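Local coordinates for protein beta-N-acetylglucosaminidase (Thermotoga maritima, PDB 3WO8) that probably hydrolyses terminal non-reducing N-acetyl-D-hexosamine residues from N-acetyl-beta-D-hexosaminides, as a family 3 glycoside hydrolase with a TIM-barrel domain, at residues B[165-170]-B[325-330]; B[85-90]-B[111-116]; B[41-46]-B[57-62]; B[160-165]-B[210-215]; B[119-124]-B[214-219]. All blocks are in the same frame, centred on the assembly; numbering follows the deposited sequence.

Contact 1. Residues B[165-170]-B[325-330]; sequences GVIPCI and AFAKKN
Ile-167 points its CD1 methyl at the last residue of helix 310-326, Phe-326, and at the one after it, Ala-327. The methyl meets the ring of Phe-326 at its edge, near the ring plane, where Ile-167 CD1 is 3.8 Å from Phe-326 CE1. The two side chains cross at about a right angle. On the next residue, Ala-327 CB lies 3.7 Å from the same Ile-167 CD1, so one methyl serves both partners. The Ile-167 chain gets there with CG1 beside its own backbone N (chi1 -55°) and CD1 extended beyond it. The setting is the bottom of a TIM barrel. Strand 167-173 begins here, and the chain leaving helix 310-326 passes beneath it. Phe-326 also makes a cation-pi contact with Lys-214. At the outer end the contact is of another kind. The aliphatic part of Lys-328 lies against the backbone of Gly-165, with Lys-328 CG 3.3 Å from the Gly-165 carbonyl O. Gly-165 is the C-prime residue of a Schellman motif that ends helix 147-164. Its positive phi would press any CB against the carbonyl O of the residue before it. That same CB would also come within 3.8 Å of Lys-328 CG.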
# COMPACT_ATOMS: atom_id res chain seq x y z
N GLY B 165 9.34 -11.10 9.32
CA GLY B 165 9.29 -12.19 8.36
C GLY B 165 10.24 -12.07 7.20
O GLY B 165 10.19 -12.91 6.30
N VAL B 166 11.11 -11.08 7.19
CA VAL B 166 12.07 -10.97 6.11
C VAL B 166 13.51 -10.93 6.59
O VAL B 166 13.84 -10.32 7.61
CB VAL B 166 11.79 -9.76 5.17
CG1 VAL B 166 10.35 -9.81 4.69
CG2 VAL B 166 12.07 -8.43 5.89
N ILE B 167 14.36 -11.55 5.77
CA ILE B 167 15.78 -11.54 6.00
C ILE B 167 16.31 -10.25 5.44
O ILE B 167 16.07 -9.94 4.25
CB ILE B 167 16.48 -12.67 5.25
CG1 ILE B 167 15.86 -14.01 5.62
CG2 ILE B 167 17.97 -12.69 5.59
CD1 ILE B 167 16.11 -15.07 4.58
N PRO B 168 17.03 -9.49 6.27
CA PRO B 168 17.57 -8.24 5.79
C PRO B 168 18.90 -8.44 5.18
O PRO B 168 19.51 -9.50 5.30
CB PRO B 168 17.73 -7.41 7.05
CG PRO B 168 18.04 -8.43 8.10
CD PRO B 168 17.30 -9.70 7.69
N CYS B 169 19.35 -7.38 4.55
CA CYS B 169 20.64 -7.32 3.93
C CYS B 169 21.37 -6.02 4.29
O CYS B 169 21.05 -4.97 3.79
CB CYS B 169 20.46 -7.41 2.44
SG CYS B 169 22.06 -7.55 1.65
N ILE B 170 22.35 -6.09 5.19
CA ILE B 170 23.11 -4.88 5.53
C ILE B 170 24.02 -4.51 4.37
O ILE B 170 24.51 -5.38 3.64
CB ILE B 170 23.92 -5.03 6.82
CG1 ILE B 170 24.85 -6.24 6.77
CG2 ILE B 170 22.97 -5.17 7.99
CD1 ILE B 170 25.69 -6.38 8.02
N ALA B 325 16.23 -22.32 3.42
CA ALA B 325 15.53 -23.24 4.32
C ALA B 325 14.93 -22.57 5.55
O ALA B 325 14.02 -23.11 6.13
CB ALA B 325 16.43 -24.38 4.75
N PHE B 326 15.43 -21.40 5.97
CA PHE B 326 14.73 -20.65 7.02
C PHE B 326 13.94 -19.42 6.55
O PHE B 326 13.33 -18.75 7.34
CB PHE B 326 15.65 -20.31 8.22
CG PHE B 326 16.80 -19.41 7.90
CD1 PHE B 326 16.62 -18.15 7.37
CD2 PHE B 326 18.09 -19.81 8.22
CE1 PHE B 326 17.71 -17.32 7.12
CE2 PHE B 326 19.18 -18.99 7.97
CZ PHE B 326 18.99 -17.74 7.42
N ALA B 327 13.93 -19.12 5.27
CA ALA B 327 13.14 -17.99 4.80
C ALA B 327 11.69 -18.41 4.75
O ALA B 327 11.40 -19.57 4.44
CB ALA B 327 13.60 -17.54 3.42
N LYS B 328 10.81 -17.47 5.07
CA LYS B 328 9.34 -17.62 4.89
C LYS B 328 8.99 -18.06 3.46
O LYS B 328 9.73 -17.79 2.53
CB LYS B 328 8.61 -16.31 5.21
CG LYS B 328 8.70 -15.84 6.66
CD LYS B 328 8.49 -16.98 7.65
CE LYS B 328 8.08 -16.45 9.01
NZ LYS B 328 8.09 -17.55 10.01
N LYS B 329 7.85 -18.70 3.30
CA LYS B 329 7.56 -19.42 2.06
C LYS B 329 6.19 -19.19 1.40
O LYS B 329 5.98 -19.64 0.29
CB LYS B 329 7.73 -20.93 2.32
CG LYS B 329 9.18 -21.35 2.58
CD LYS B 329 9.45 -22.81 2.21
CE LYS B 329 10.85 -23.27 2.63
NZ LYS B 329 11.93 -22.45 2.01
N ASN B 330 5.26 -18.53 2.08
CA ASN B 330 3.89 -18.32 1.55
C ASN B 330 3.87 -17.71 0.14
O ASN B 330 4.83 -17.03 -0.24
CB ASN B 330 3.05 -17.47 2.53
CG ASN B 330 3.50 -16.01 2.62
OD1 ASN B 330 2.65 -15.10 2.62
ND2 ASN B 330 4.81 -15.77 2.74

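Contact 2. Residues B[85-90]-B[111-116]; sequences YVPSSP and GKIMEI
Ile-113 is the bump of this contact, and Tyr-85, Val-86 and Pro-87 form the hollow that takes it. The hollow belongs to the long loop between strand 70-72 and helix 92-96 of the TIM-barrel domain. The bump stands on helix 100-117, which precedes barrel strand 121-122. Ile-113 points directly at the loop and presents two methyls. CG2 meets two residues. It touches Tyr-85 CB at 3.5 Å and the CG2 methyl of Val-86 at 3.8 Å. Ile-113 CD1, at the end of the other branch, reaches Pro-87, 3.7 Å from its CD. The branches part this way because CG1 sits beside the backbone N (chi1 -67°) while CG2 is anti to it. Val-86 and Pro-87 both meet the isoleucine at a slant. All the touching residues are buried. The tyrosine ring itself leads away from the helix, and its OH is hydrogen-bonded to Glu-53. Val-333 of the second subunit packs on Pro-87, and Val-109 of that subunit packs on Ile-116 of the helix. With only an alanine here in place of Ile-113, both methyls would be gone, and Tyr-85, Val-86 and Pro-87 would probably lose the bump they close on. Val-86 also packs on Tyr-106 and Ala-110 of the same helix, which continues the hydrophobic face. The carbonyl O of Tyr-85 faces both methyls of Ile-113, 3.5 Å from CD1 and 3.6 Å from CG2.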
# COMPACT_ATOMS: atom_id res chain seq x y z
N TYR B 85 2.44 -0.87 -0.41
CA TYR B 85 1.90 -1.48 0.78
C TYR B 85 2.50 -1.03 2.11
O TYR B 85 1.91 -1.22 3.16
CB TYR B 85 2.05 -2.99 0.69
CG TYR B 85 1.63 -3.54 -0.64
CD1 TYR B 85 0.30 -3.51 -1.02
CD2 TYR B 85 2.56 -4.09 -1.53
CE1 TYR B 85 -0.11 -4.02 -2.22
CE2 TYR B 85 2.16 -4.61 -2.76
CZ TYR B 85 0.81 -4.57 -3.09
OH TYR B 85 0.36 -5.06 -4.29
N VAL B 86 3.68 -0.46 2.09
CA VAL B 86 4.36 -0.16 3.32
C VAL B 86 4.18 1.29 3.59
O VAL B 86 4.33 2.10 2.70
CB VAL B 86 5.86 -0.52 3.24
CG1 VAL B 86 6.62 -0.12 4.49
CG2 VAL B 86 6.00 -2.02 3.03
N PRO B 87 3.80 1.63 4.82
CA PRO B 87 3.71 3.02 5.13
C PRO B 87 5.02 3.66 4.86
O PRO B 87 6.05 3.13 5.20
CB PRO B 87 3.42 3.03 6.61
CG PRO B 87 2.58 1.81 6.80
CD PRO B 87 3.15 0.79 5.84
N SER B 88 4.98 4.81 4.25
CA SER B 88 6.15 5.59 4.01
C SER B 88 6.79 5.99 5.32
O SER B 88 6.15 5.99 6.34
CB SER B 88 5.85 6.81 3.13
OG SER B 88 7.00 7.63 2.95
N SER B 89 8.08 6.29 5.23
CA SER B 89 8.98 6.48 6.36
C SER B 89 9.71 7.78 6.07
O SER B 89 9.96 8.09 4.94
CB SER B 89 10.00 5.32 6.39
OG SER B 89 11.19 5.63 7.14
N PRO B 90 10.05 8.55 7.10
CA PRO B 90 10.87 9.66 6.70
C PRO B 90 12.30 9.29 6.31
O PRO B 90 12.97 10.14 5.76
CB PRO B 90 10.85 10.57 7.92
CG PRO B 90 10.55 9.66 9.06
CD PRO B 90 9.68 8.58 8.51
N GLY B 111 8.62 -5.25 7.57
CA GLY B 111 8.82 -6.68 7.42
C GLY B 111 7.52 -7.49 7.33
O GLY B 111 7.38 -8.38 6.47
N LYS B 112 6.58 -7.20 8.24
CA LYS B 112 5.39 -8.01 8.31
C LYS B 112 4.57 -7.79 7.02
O LYS B 112 4.05 -8.72 6.42
CB LYS B 112 4.61 -7.68 9.60
CG LYS B 112 3.50 -8.68 9.92
CD LYS B 112 4.01 -10.00 10.53
CE LYS B 112 2.92 -11.07 10.70
NZ LYS B 112 2.24 -11.41 9.41
N ILE B 113 4.53 -6.57 6.54
CA ILE B 113 3.89 -6.32 5.26
C ILE B 113 4.60 -6.97 4.05
O ILE B 113 3.98 -7.53 3.16
CB ILE B 113 3.68 -4.81 5.07
CG1 ILE B 113 2.65 -4.32 6.12
CG2 ILE B 113 3.18 -4.52 3.67
CD1 ILE B 113 2.56 -2.81 6.21
N MET B 114 5.92 -6.89 4.01
CA MET B 114 6.63 -7.51 2.91
C MET B 114 6.24 -8.97 2.87
O MET B 114 5.99 -9.56 1.81
CB MET B 114 8.13 -7.35 3.12
CG MET B 114 8.66 -6.01 2.65
SD MET B 114 10.21 -5.66 3.47
CE MET B 114 10.40 -3.89 3.21
N GLU B 115 6.14 -9.54 4.06
CA GLU B 115 5.88 -10.94 4.18
C GLU B 115 4.53 -11.37 3.62
O GLU B 115 4.41 -12.41 2.95
CB GLU B 115 5.94 -11.31 5.63
CG GLU B 115 6.20 -12.78 5.80
CD GLU B 115 5.19 -13.39 6.67
OE1 GLU B 115 4.07 -13.63 6.14
OE2 GLU B 115 5.52 -13.59 7.86
N ILE B 116 3.52 -10.57 3.94
CA ILE B 116 2.17 -10.80 3.49
C ILE B 116 2.12 -10.71 1.97
O ILE B 116 1.40 -11.46 1.31
CB ILE B 116 1.22 -9.79 4.14
CG1 ILE B 116 0.97 -10.22 5.58
CG2 ILE B 116 -0.11 -9.74 3.42
CD1 ILE B 116 0.34 -9.17 6.46

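Contact 3. Residues B[41-46]-B[57-62]; sequences TGILIY and MDFMSF
Strand 42-45 and helix 57-62 run antiparallel, at 175° between their directions, with axes 11.8 Å apart at closest approach. Ile-43 and Ile-45 point across this gap from the strand, and Phe-59 points back from the helix. The phenylalanine reaches the strand because its CG is anti to the backbone N (chi1 -160°). Both isoleucines meet its ring from the same side of the ring plane. Ile-43 brings its CG2 methyl to the far end of the ring, 3.8 Å from Phe-59 CZ. Ile-45 slides past Phe-59 in the opposite direction, and Ile-45 CD1 lies 4.1 Å from Phe-59 CD2. Both methyls approach the ring at a slant. Met-60 does not start out toward the strand, but its chain bends at chi2 (-70°). Its CE methyl thereby comes 4.1 Å from Ile-45 CD1. All four residues are buried and the contact is wholly apolar. Around the Phe-59 ring, Phe-24 meets it edge-to-face and Phe-27 lies near it as well. Ile-45 and Met-60 both pack on Ile-71 of the neighbouring strand 70-72. The chain thus goes from strand 42-45 through helix 53-66 to the parallel strand 70-72, a beta-alpha-beta crossover of the TIM barrel.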
# COMPACT_ATOMS: atom_id res chain seq x y z
N THR B 41 18.11 -18.09 -7.81
CA THR B 41 17.49 -18.22 -6.50
C THR B 41 16.89 -16.86 -6.14
O THR B 41 15.73 -16.77 -5.70
CB THR B 41 18.48 -18.80 -5.43
OG1 THR B 41 18.24 -20.21 -5.29
CG2 THR B 41 18.32 -18.17 -4.05
N GLY B 42 17.68 -15.81 -6.36
CA GLY B 42 17.32 -14.44 -5.98
C GLY B 42 16.53 -13.69 -7.05
O GLY B 42 17.00 -13.49 -8.16
N ILE B 43 15.31 -13.27 -6.70
CA ILE B 43 14.45 -12.52 -7.60
C ILE B 43 14.37 -11.17 -6.97
O ILE B 43 13.78 -11.07 -5.92
CB ILE B 43 13.01 -13.10 -7.66
CG1 ILE B 43 12.99 -14.56 -8.11
CG2 ILE B 43 12.12 -12.26 -8.58
CD1 ILE B 43 13.54 -14.79 -9.49
N LEU B 44 14.99 -10.16 -7.56
CA LEU B 44 14.85 -8.77 -7.08
C LEU B 44 13.81 -8.06 -7.94
O LEU B 44 13.99 -7.98 -9.14
CB LEU B 44 16.18 -8.04 -7.18
CG LEU B 44 16.12 -6.53 -7.11
CD1 LEU B 44 15.45 -6.13 -5.81
CD2 LEU B 44 17.48 -5.88 -7.20
N ILE B 45 12.73 -7.55 -7.35
CA ILE B 45 11.62 -6.97 -8.14
C ILE B 45 11.62 -5.46 -8.13
O ILE B 45 11.67 -4.85 -7.06
CB ILE B 45 10.29 -7.41 -7.58
CG1 ILE B 45 10.36 -8.92 -7.34
CG2 ILE B 45 9.18 -7.08 -8.54
CD1 ILE B 45 9.01 -9.60 -7.19
N TYR B 46 11.57 -4.86 -9.32
CA TYR B 46 11.66 -3.42 -9.45
C TYR B 46 10.31 -2.75 -9.77
O TYR B 46 9.30 -3.43 -10.13
CB TYR B 46 12.56 -3.10 -10.60
CG TYR B 46 14.03 -3.47 -10.50
CD1 TYR B 46 14.83 -3.01 -9.46
CD2 TYR B 46 14.62 -4.19 -11.51
CE1 TYR B 46 16.17 -3.31 -9.41
CE2 TYR B 46 15.95 -4.47 -11.49
CZ TYR B 46 16.72 -4.03 -10.43
OH TYR B 46 18.04 -4.35 -10.42
N MET B 57 1.27 -9.72 -8.81
CA MET B 57 0.55 -10.92 -8.42
C MET B 57 0.87 -12.13 -9.29
O MET B 57 1.10 -13.22 -8.79
CB MET B 57 -0.96 -10.66 -8.39
CG MET B 57 -1.41 -9.73 -7.25
SD MET B 57 -3.09 -9.10 -7.48
CE MET B 57 -3.14 -8.15 -5.95
N ASP B 58 0.88 -11.97 -10.59
CA ASP B 58 1.11 -13.13 -11.44
C ASP B 58 2.53 -13.57 -11.31
O ASP B 58 2.81 -14.74 -11.38
CB ASP B 58 0.81 -12.82 -12.89
CG ASP B 58 0.46 -14.05 -13.68
OD1 ASP B 58 -0.31 -14.87 -13.13
OD2 ASP B 58 0.93 -14.18 -14.84
N PHE B 59 3.44 -12.63 -11.05
CA PHE B 59 4.83 -12.99 -10.88
C PHE B 59 4.98 -13.83 -9.63
O PHE B 59 5.67 -14.80 -9.63
CB PHE B 59 5.70 -11.71 -10.84
CG PHE B 59 7.18 -11.92 -11.13
CD1 PHE B 59 7.70 -13.15 -11.51
CD2 PHE B 59 8.05 -10.85 -11.01
CE1 PHE B 59 9.05 -13.30 -11.73
CE2 PHE B 59 9.39 -10.98 -11.26
CZ PHE B 59 9.89 -12.21 -11.61
N MET B 60 4.30 -13.48 -8.55
CA MET B 60 4.46 -14.23 -7.29
C MET B 60 3.79 -15.59 -7.44
O MET B 60 4.25 -16.58 -6.92
CB MET B 60 3.80 -13.46 -6.13
CG MET B 60 4.55 -12.21 -5.69
SD MET B 60 6.06 -12.71 -4.87
CE MET B 60 6.65 -11.16 -4.24
N SER B 61 2.66 -15.62 -8.11
CA SER B 61 2.00 -16.88 -8.39
C SER B 61 2.88 -17.83 -9.19
O SER B 61 2.94 -19.01 -8.91
CB SER B 61 0.76 -16.63 -9.22
OG SER B 61 0.13 -17.85 -9.48
N PHE B 62 3.53 -17.30 -10.21
CA PHE B 62 4.52 -18.03 -10.98
C PHE B 62 5.68 -18.51 -10.10
O PHE B 62 6.04 -19.68 -10.16
CB PHE B 62 5.03 -17.17 -12.14
CG PHE B 62 6.20 -17.76 -12.86
CD1 PHE B 62 6.01 -18.75 -13.82
CD2 PHE B 62 7.49 -17.35 -12.56
CE1 PHE B 62 7.08 -19.31 -14.49
CE2 PHE B 62 8.57 -17.92 -13.22
CZ PHE B 62 8.36 -18.89 -14.19

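Contact 4. Residues B[160-165]-B[210-215]; sequences GYLEGG and EREKKV
The type I beta turn that leads from helix 203-211 into barrel strand 216-219 takes Leu-162, near the end of helix 147-164, against it. Both helices belong to the outer layer of the TIM-barrel domain. The leucine points straight at the turn, and its two methyls go to different residues. Leu-162 CD2 lies 3.8 Å from Lys-214 CB. Leu-162 CD1 lies 4.1 Å from Glu-212 OE2, a loose contact with one carboxylate oxygen. Both partners cross the leucine at a slant. The turn spans residues 212 to 215, so Glu-212 and Lys-214 are both brought round to the leucine side. In barrel terms, the contact joins the helix before strand 167-173 to the loop that feeds the next strand, 216-219. Lys-214 touches only with the root of its side chain. The rest bends at chi3 (85°) and leads away. The Glu-212 chain bends at chi2 (-88°), which turns OE2 to Leu-162 CD1. Its other oxygen, OE1, lies close to the carboxylate of Glu-159, which also forms a salt bridge with Arg-211. That proximity of like charges could raise the proton affinity of one of them. On its inner side Leu-162 also packs on Pro-168. The helix stops just beyond, where Gly-164 N still bonds to Gly-160 O at 2.9 Å and Gly-165 turns off with positive phi.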
# COMPACT_ATOMS: atom_id res chain seq x y z
N GLY B 160 13.97 -6.06 13.77
CA GLY B 160 12.62 -5.73 13.28
C GLY B 160 12.22 -6.52 12.05
O GLY B 160 11.19 -7.21 12.02
N TYR B 161 13.06 -6.47 11.02
CA TYR B 161 12.74 -7.13 9.78
C TYR B 161 12.64 -8.64 9.99
O TYR B 161 11.83 -9.32 9.35
CB TYR B 161 13.80 -6.84 8.72
CG TYR B 161 13.78 -5.46 8.08
CD1 TYR B 161 12.74 -5.08 7.23
CD2 TYR B 161 14.82 -4.55 8.29
CE1 TYR B 161 12.73 -3.81 6.64
CE2 TYR B 161 14.80 -3.27 7.71
CZ TYR B 161 13.75 -2.91 6.88
OH TYR B 161 13.74 -1.67 6.27
N LEU B 162 13.48 -9.21 10.83
CA LEU B 162 13.39 -10.66 11.02
C LEU B 162 12.14 -11.02 11.80
O LEU B 162 11.50 -12.03 11.50
CB LEU B 162 14.60 -11.22 11.75
CG LEU B 162 15.90 -11.10 10.97
CD1 LEU B 162 17.04 -10.63 11.88
CD2 LEU B 162 16.21 -12.43 10.29
N GLU B 163 11.80 -10.19 12.79
CA GLU B 163 10.63 -10.46 13.61
C GLU B 163 9.46 -10.49 12.63
O GLU B 163 8.63 -11.37 12.70
CB GLU B 163 10.43 -9.38 14.69
CG GLU B 163 9.99 -9.86 16.09
CD GLU B 163 8.85 -10.88 16.08
OE1 GLU B 163 7.67 -10.46 16.12
OE2 GLU B 163 9.14 -12.11 16.07
N GLY B 164 9.44 -9.53 11.68
CA GLY B 164 8.33 -9.39 10.72
C GLY B 164 8.22 -10.49 9.67
O GLY B 164 7.14 -10.78 9.13
N GLY B 165 9.34 -11.10 9.32
CA GLY B 165 9.29 -12.19 8.36
C GLY B 165 10.24 -12.07 7.20
O GLY B 165 10.19 -12.91 6.30
N GLU B 210 27.57 -10.01 14.69
CA GLU B 210 27.79 -10.93 15.80
C GLU B 210 26.58 -11.06 16.75
O GLU B 210 26.58 -11.90 17.65
CB GLU B 210 29.08 -10.57 16.54
CG GLU B 210 29.05 -9.28 17.37
CD GLU B 210 30.40 -8.55 17.37
OE1 GLU B 210 31.36 -8.98 16.67
OE2 GLU B 210 30.48 -7.51 18.07
N ARG B 211 25.55 -10.26 16.51
CA ARG B 211 24.28 -10.42 17.19
C ARG B 211 23.25 -11.23 16.37
O ARG B 211 22.40 -11.90 16.95
CB ARG B 211 23.71 -9.05 17.57
CG ARG B 211 24.48 -8.37 18.71
CD ARG B 211 24.05 -6.93 18.95
NE ARG B 211 22.63 -6.79 19.29
CZ ARG B 211 22.03 -5.64 19.65
NH1 ARG B 211 20.72 -5.63 19.94
NH2 ARG B 211 22.72 -4.50 19.73
N GLU B 212 23.32 -11.17 15.04
CA GLU B 212 22.25 -11.73 14.20
C GLU B 212 22.84 -12.55 13.08
O GLU B 212 23.16 -12.05 12.01
CB GLU B 212 21.39 -10.62 13.57
CG GLU B 212 21.30 -9.30 14.33
CD GLU B 212 20.18 -9.30 15.33
OE1 GLU B 212 20.17 -8.35 16.14
OE2 GLU B 212 19.34 -10.23 15.29
N LYS B 213 23.00 -13.83 13.32
CA LYS B 213 23.54 -14.71 12.28
C LYS B 213 22.61 -14.80 11.05
O LYS B 213 23.11 -15.08 9.95
CB LYS B 213 23.83 -16.12 12.85
CG LYS B 213 25.14 -16.20 13.64
CD LYS B 213 25.26 -17.50 14.46
CE LYS B 213 26.68 -17.76 14.94
NZ LYS B 213 27.41 -16.51 15.32
N LYS B 214 21.31 -14.52 11.23
CA LYS B 214 20.29 -14.75 10.17
C LYS B 214 20.21 -13.64 9.09
O LYS B 214 19.52 -13.77 8.08
CB LYS B 214 18.92 -15.04 10.79
CG LYS B 214 18.87 -16.43 11.41
CD LYS B 214 17.49 -16.83 11.93
CE LYS B 214 16.63 -17.43 10.82
NZ LYS B 214 15.42 -18.14 11.34
N VAL B 215 20.96 -12.57 9.31
CA VAL B 215 21.25 -11.54 8.31
C VAL B 215 22.02 -11.95 7.02
O VAL B 215 22.78 -12.93 7.00
CB VAL B 215 22.07 -10.46 9.04
CG1 VAL B 215 22.74 -9.50 8.09
CG2 VAL B 215 21.19 -9.72 10.05

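Contact 5. Residues B[119-124]-B[214-219]; sequences LNMVFA and KVTVMT
Phe-123 and Met-218 make the one aromatic contact here, a CH-pi interaction. The CE methyl of Met-218 stands over one face of the Phe-123 ring. It lies 4.2 Å from the ring centroid and 13° off the ring normal, displaced slightly toward the rim. The nearest ring atom is Phe-123 CD1, 4.1 Å from Met-218 CE. The two side chains cross at about a right angle. Met-218 starts with CG anti to the backbone N and then bends at chi3 (-83°), which carries the methyl over the ring. A looser methyl contact comes next. Met-121 extends from its own strand and turns its CE methyl to Thr-216 CG2 at 4.3 Å. These side chains fill the interior of the TIM barrel. Strands 121-122 and 216-219 are not neighbours in the sheet, since strand 167-173 runs between them, and their inward residues meet past it. Cys-169 of that middle strand packs on Phe-123, Thr-216 and Met-218. Polar contacts also occur in this buried layer. Thr-216 OG1 has a weak hydrogen bond to the carbonyl O of Pro-168. Phe-123 is the centre of an inverse gamma turn. Across the barrel, the Phe-123 ring also meets the ring of Phe-21, their planes about 60° apart.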
# COMPACT_ATOMS: atom_id res chain seq x y z
N LEU B 119 7.35 -11.08 -0.26
CA LEU B 119 8.76 -10.90 -0.16
C LEU B 119 9.27 -11.64 1.08
O LEU B 119 8.60 -11.70 2.12
CB LEU B 119 9.10 -9.42 0.01
CG LEU B 119 8.96 -8.42 -1.13
CD1 LEU B 119 9.23 -9.05 -2.49
CD2 LEU B 119 7.59 -7.77 -1.08
N ASN B 120 10.48 -12.18 0.97
CA ASN B 120 11.10 -12.84 2.11
C ASN B 120 12.51 -12.32 2.40
O ASN B 120 13.23 -12.89 3.18
CB ASN B 120 11.07 -14.34 1.89
CG ASN B 120 11.93 -14.79 0.71
OD1 ASN B 120 12.65 -14.00 0.09
ND2 ASN B 120 11.87 -16.05 0.42
N MET B 121 12.86 -11.18 1.81
CA MET B 121 14.14 -10.56 2.01
C MET B 121 13.98 -9.11 1.64
O MET B 121 13.08 -8.77 0.85
CB MET B 121 15.14 -11.19 1.06
CG MET B 121 16.54 -10.55 1.06
SD MET B 121 17.82 -11.52 0.19
CE MET B 121 17.60 -13.06 1.01
N VAL B 122 14.86 -8.25 2.18
CA VAL B 122 14.92 -6.86 1.76
C VAL B 122 16.34 -6.34 1.71
O VAL B 122 17.15 -6.66 2.56
CB VAL B 122 14.07 -5.92 2.67
CG1 VAL B 122 14.53 -5.99 4.11
CG2 VAL B 122 14.15 -4.48 2.19
N PHE B 123 16.62 -5.49 0.76
CA PHE B 123 17.92 -4.90 0.73
C PHE B 123 18.01 -3.72 1.64
O PHE B 123 18.30 -2.64 1.24
CB PHE B 123 18.38 -4.61 -0.71
CG PHE B 123 18.57 -5.89 -1.54
CD1 PHE B 123 19.20 -6.99 -1.02
CD2 PHE B 123 18.11 -5.98 -2.82
CE1 PHE B 123 19.38 -8.14 -1.75
CE2 PHE B 123 18.29 -7.12 -3.56
CZ PHE B 123 18.92 -8.21 -3.03
N ALA B 124 17.83 -3.95 2.92
CA ALA B 124 18.13 -2.91 3.89
C ALA B 124 18.54 -3.61 5.18
O ALA B 124 18.32 -4.82 5.29
CB ALA B 124 16.89 -2.06 4.09
N LYS B 214 21.31 -14.52 11.23
CA LYS B 214 20.29 -14.75 10.17
C LYS B 214 20.21 -13.64 9.09
O LYS B 214 19.52 -13.77 8.08
CB LYS B 214 18.92 -15.04 10.79
CG LYS B 214 18.87 -16.43 11.41
CD LYS B 214 17.49 -16.83 11.93
CE LYS B 214 16.63 -17.43 10.82
NZ LYS B 214 15.42 -18.14 11.34
N VAL B 215 20.96 -12.57 9.31
CA VAL B 215 21.25 -11.54 8.31
C VAL B 215 22.02 -11.95 7.02
O VAL B 215 22.78 -12.93 7.00
CB VAL B 215 22.07 -10.46 9.04
CG1 VAL B 215 22.74 -9.50 8.09
CG2 VAL B 215 21.19 -9.72 10.05
N THR B 216 21.83 -11.17 5.94
CA THR B 216 22.76 -11.19 4.80
C THR B 216 23.53 -9.87 4.65
O THR B 216 23.15 -8.84 5.20
CB THR B 216 22.09 -11.45 3.46
OG1 THR B 216 21.63 -10.21 2.92
CG2 THR B 216 20.94 -12.40 3.59
N VAL B 217 24.62 -9.95 3.88
CA VAL B 217 25.55 -8.82 3.68
C VAL B 217 25.79 -8.51 2.20
O VAL B 217 26.10 -9.40 1.40
CB VAL B 217 26.92 -9.09 4.30
CG1 VAL B 217 27.82 -7.90 4.12
CG2 VAL B 217 26.77 -9.38 5.79
N MET B 218 25.65 -7.24 1.84
CA MET B 218 25.94 -6.85 0.49
C MET B 218 27.26 -6.09 0.49
O MET B 218 27.59 -5.27 1.35
CB MET B 218 24.83 -6.01 -0.12
CG MET B 218 25.10 -5.49 -1.53
SD MET B 218 23.86 -4.34 -2.18
CE MET B 218 22.66 -5.53 -2.74
N THR B 219 27.98 -6.36 -0.56
CA THR B 219 29.32 -5.93 -0.71
C THR B 219 29.36 -4.52 -1.34
O THR B 219 28.45 -4.14 -2.10
CB THR B 219 29.97 -7.02 -1.57
OG1 THR B 219 31.25 -7.31 -1.06
CG2 THR B 219 29.97 -6.63 -3.01

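How the contacts relate
All five contacts lie in or beside the TIM-barrel domain. Along the chain contact 3 closes first, then contact 2; contacts 1, 4 and 5 overlap later. Those three cluster together, with centres 8 to 9 Å apart. Contacts 1 and 4 share Gly-165, and contacts 4 and 5 share Lys-214 and Val-215. Contacts 1, 3 and 5 reach the same parallel sheet, and strand 167-173 of contact 1 lies between the two strands of contact 5. Helix 100-117 of contact 2 leads directly into strand 121-122 of contact 5. Contacts 3 and 4 are farthest apart, at about 22 Å between centres. The five together join barrel interior, outer helices and a loop facing the second subunit.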